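Local coordinates for D-ribulose-5-phosphate 3-epimerase, putative (Plasmodium falciparum, PDB 1TQX), which probably interconverts D-ribulose 5-phosphate and D-xylulose 5-phosphate, as a zinc-binding TIM-barrel epimerase, at residues Leu89-Glu94 and Lys108-Asn113. Residues are numbered along the deposited sequence; the frame is centred on the assembly and turned at random.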
loop_
_atom_site.group_PDB
_atom_site.type_symbol
_atom_site.label_atom_id
_atom_site.label_comp_id
_atom_site.label_asym_id
_atom_site.label_seq_id
_atom_site.Cartn_x
_atom_site.Cartn_y
_atom_site.Cartn_z
ATOM N N LEU A 89 4.634 0.269 7.684
ATOM C CA LEU A 89 3.631 1.257 8.038
ATOM C C LEU A 89 3.772 2.376 7.019
ATOM O O LEU A 89 4.853 2.951 6.855
ATOM C CB LEU A 89 3.865 1.810 9.452
ATOM C CG LEU A 89 3.811 0.825 10.625
ATOM C CD1 LEU A 89 3.890 1.623 11.942
ATOM C CD2 LEU A 89 2.525 -0.001 10.583
ATOM N N THR A 90 2.683 2.667 6.318
ATOM C CA THR A 90 2.679 3.715 5.303
ATOM C C THR A 90 1.766 4.850 5.749
ATOM O O THR A 90 0.572 4.641 5.970
ATOM C CB THR A 90 2.176 3.159 3.945
ATOM O OG1 THR A 90 3.083 2.153 3.480
ATOM C CG2 THR A 90 2.075 4.272 2.898
ATOM N N PHE A 91 2.325 6.047 5.900
ATOM C CA PHE A 91 1.515 7.187 6.314
ATOM C C PHE A 91 1.384 8.166 5.156
ATOM O O PHE A 91 2.122 8.072 4.171
ATOM C CB PHE A 91 2.133 7.877 7.547
ATOM C CG PHE A 91 3.479 8.500 7.300
ATOM C CD1 PHE A 91 3.582 9.811 6.837
ATOM C CD2 PHE A 91 4.647 7.786 7.555
ATOM C CE1 PHE A 91 4.833 10.404 6.634
ATOM C CE2 PHE A 91 5.902 8.373 7.354
ATOM C CZ PHE A 91 5.991 9.683 6.893
ATOM N N HIS A 92 0.435 9.094 5.263
ATOM C CA HIS A 92 0.220 10.071 4.205
ATOM C C HIS A 92 1.005 11.360 4.362
ATOM O O HIS A 92 1.061 11.945 5.439
ATOM C CB HIS A 92 -1.275 10.386 4.074
ATOM C CG HIS A 92 -1.992 9.478 3.123
ATOM N ND1 HIS A 92 -2.066 9.732 1.769
ATOM C CD2 HIS A 92 -2.573 8.270 3.312
ATOM C CE1 HIS A 92 -2.655 8.716 1.164
ATOM N NE2 HIS A 92 -2.970 7.813 2.078
ATOM N N PHE A 93 1.616 11.784 3.260
ATOM C CA PHE A 93 2.390 13.018 3.201
ATOM C C PHE A 93 1.459 14.141 3.658
ATOM O O PHE A 93 1.866 15.042 4.394
ATOM C CB PHE A 93 2.853 13.233 1.748
ATOM C CG PHE A 93 3.707 14.462 1.521
ATOM C CD1 PHE A 93 4.897 14.655 2.216
ATOM C CD2 PHE A 93 3.353 15.387 0.539
ATOM C CE1 PHE A 93 5.725 15.749 1.930
ATOM C CE2 PHE A 93 4.175 16.480 0.248
ATOM C CZ PHE A 93 5.362 16.656 0.945
ATOM N N GLU A 94 0.198 14.062 3.235
ATOM C CA GLU A 94 -0.794 15.077 3.580
ATOM C C GLU A 94 -1.196 15.078 5.050
ATOM O O GLU A 94 -1.608 16.109 5.581
ATOM C CB GLU A 94 -2.054 14.918 2.716
ATOM C CG GLU A 94 -1.796 14.948 1.210
ATOM C CD GLU A 94 -1.418 13.588 0.659
ATOM O OE1 GLU A 94 -1.299 12.639 1.459
ATOM O OE2 GLU A 94 -1.242 13.461 -0.572
ATOM N N LYS A 108 12.030 8.166 10.535
ATOM C CA LYS A 108 13.131 7.737 11.398
ATOM C C LYS A 108 12.596 6.851 12.517
ATOM O O LYS A 108 13.161 5.799 12.814
ATOM C CB LYS A 108 13.844 8.949 12.012
ATOM C CG LYS A 108 14.735 9.719 11.048
ATOM C CD LYS A 108 15.467 10.848 11.772
ATOM C CE LYS A 108 16.427 11.578 10.848
ATOM N NZ LYS A 108 17.101 12.714 11.543
ATOM N N GLU A 109 11.495 7.277 13.130
ATOM C CA GLU A 109 10.887 6.522 14.217
ATOM C C GLU A 109 10.392 5.162 13.750
ATOM O O GLU A 109 10.598 4.150 14.426
ATOM C CB GLU A 109 9.732 7.318 14.825
ATOM C CG GLU A 109 10.176 8.634 15.447
ATOM C CD GLU A 109 9.029 9.431 16.034
ATOM O OE1 GLU A 109 9.276 10.546 16.538
ATOM O OE2 GLU A 109 7.881 8.949 15.992
ATOM N N ILE A 110 9.736 5.134 12.594
ATOM C CA ILE A 110 9.234 3.875 12.063
ATOM C C ILE A 110 10.400 2.922 11.794
ATOM O O ILE A 110 10.344 1.747 12.167
ATOM C CB ILE A 110 8.400 4.113 10.776
ATOM C CG1 ILE A 110 7.086 4.812 11.151
ATOM C CG2 ILE A 110 8.120 2.788 10.070
ATOM C CD1 ILE A 110 6.196 5.160 9.971
ATOM N N ARG A 111 11.464 3.427 11.173
ATOM C CA ARG A 111 12.628 2.583 10.898
ATOM C C ARG A 111 13.283 2.131 12.210
ATOM O O ARG A 111 13.798 1.016 12.297
ATOM C CB ARG A 111 13.663 3.318 10.025
ATOM C CG ARG A 111 13.162 3.791 8.652
ATOM C CD ARG A 111 12.412 2.705 7.870
ATOM N NE ARG A 111 13.229 1.547 7.512
ATOM C CZ ARG A 111 14.121 1.518 6.524
ATOM N NH1 ARG A 111 14.336 2.590 5.769
ATOM N NH2 ARG A 111 14.792 0.399 6.277
ATOM N N ASP A 112 13.260 2.983 13.233
ATOM C CA ASP A 112 13.845 2.611 14.523
ATOM C C ASP A 112 13.020 1.558 15.265
ATOM O O ASP A 112 13.427 1.076 16.325
ATOM C CB ASP A 112 14.045 3.839 15.422
ATOM C CG ASP A 112 15.275 4.649 15.038
ATOM O OD1 ASP A 112 16.103 4.140 14.250
ATOM O OD2 ASP A 112 15.417 5.787 15.531
ATOM N N ASN A 113 11.856 1.215 14.715
ATOM C CA ASN A 113 11.005 0.173 15.292
ATOM C C ASN A 113 11.210 -1.089 14.454
ATOM O O ASN A 113 10.454 -2.056 14.570
ATOM C CB ASN A 113 9.523 0.583 15.255
ATOM C CG ASN A 113 9.108 1.413 16.460
ATOM O OD1 ASN A 113 8.668 0.877 17.479
ATOM N ND2 ASN A 113 9.252 2.727 16.350
#
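Ile110 reaches from near the C-terminal end of helix 100-111 to the strand 88-92 and meets it chiefly through its CD1 methyl, which settles between Leu89 and Phe91. The side-chain packing across the two segments is apolar, with no hydrogen bond between them. Ile110 CD1 lies 3.9 Å from Phe91 CD2, coming in at the edge of the phenyl ring and near its plane, and 4.1 Å from Leu89 CB. It also rests in van der Waals contact against the strand backbone, 4.0 Å from Leu89 O. The extended end of the isoleucine (chi2 177°) carries CD1 away from the helix and across to the strand. Phe91 holds CG between its own N and carbonyl carbon (chi1 65°), which swings the ring over toward the helix.

Polar bonds run within each segment and not between them. At the end of the strand, His92 ND1 donates to the syn side of Glu94 OE1 at 3.0 Å, while His92 NE2 is hydrogen-bonded to the zinc ligand His70; the pair thus forms a second shell that probably helps orient that ligand. Where the chain leaves the helix, Asn113 ND2 folds back on Glu109 O (2.7 Å), meeting the carbonyl from above its plane.

Leu89 and Phe91 point outward from the barrel to the helix layer, and the contact joins the first two elements of the beta-alpha-beta unit formed by strand 88-92, helix 100-111 and strand 116-121. Cys117 of the latter strand touches both Phe91 and Ile110, and Cys103 and Leu106 of the same helix extend the packing on Phe91.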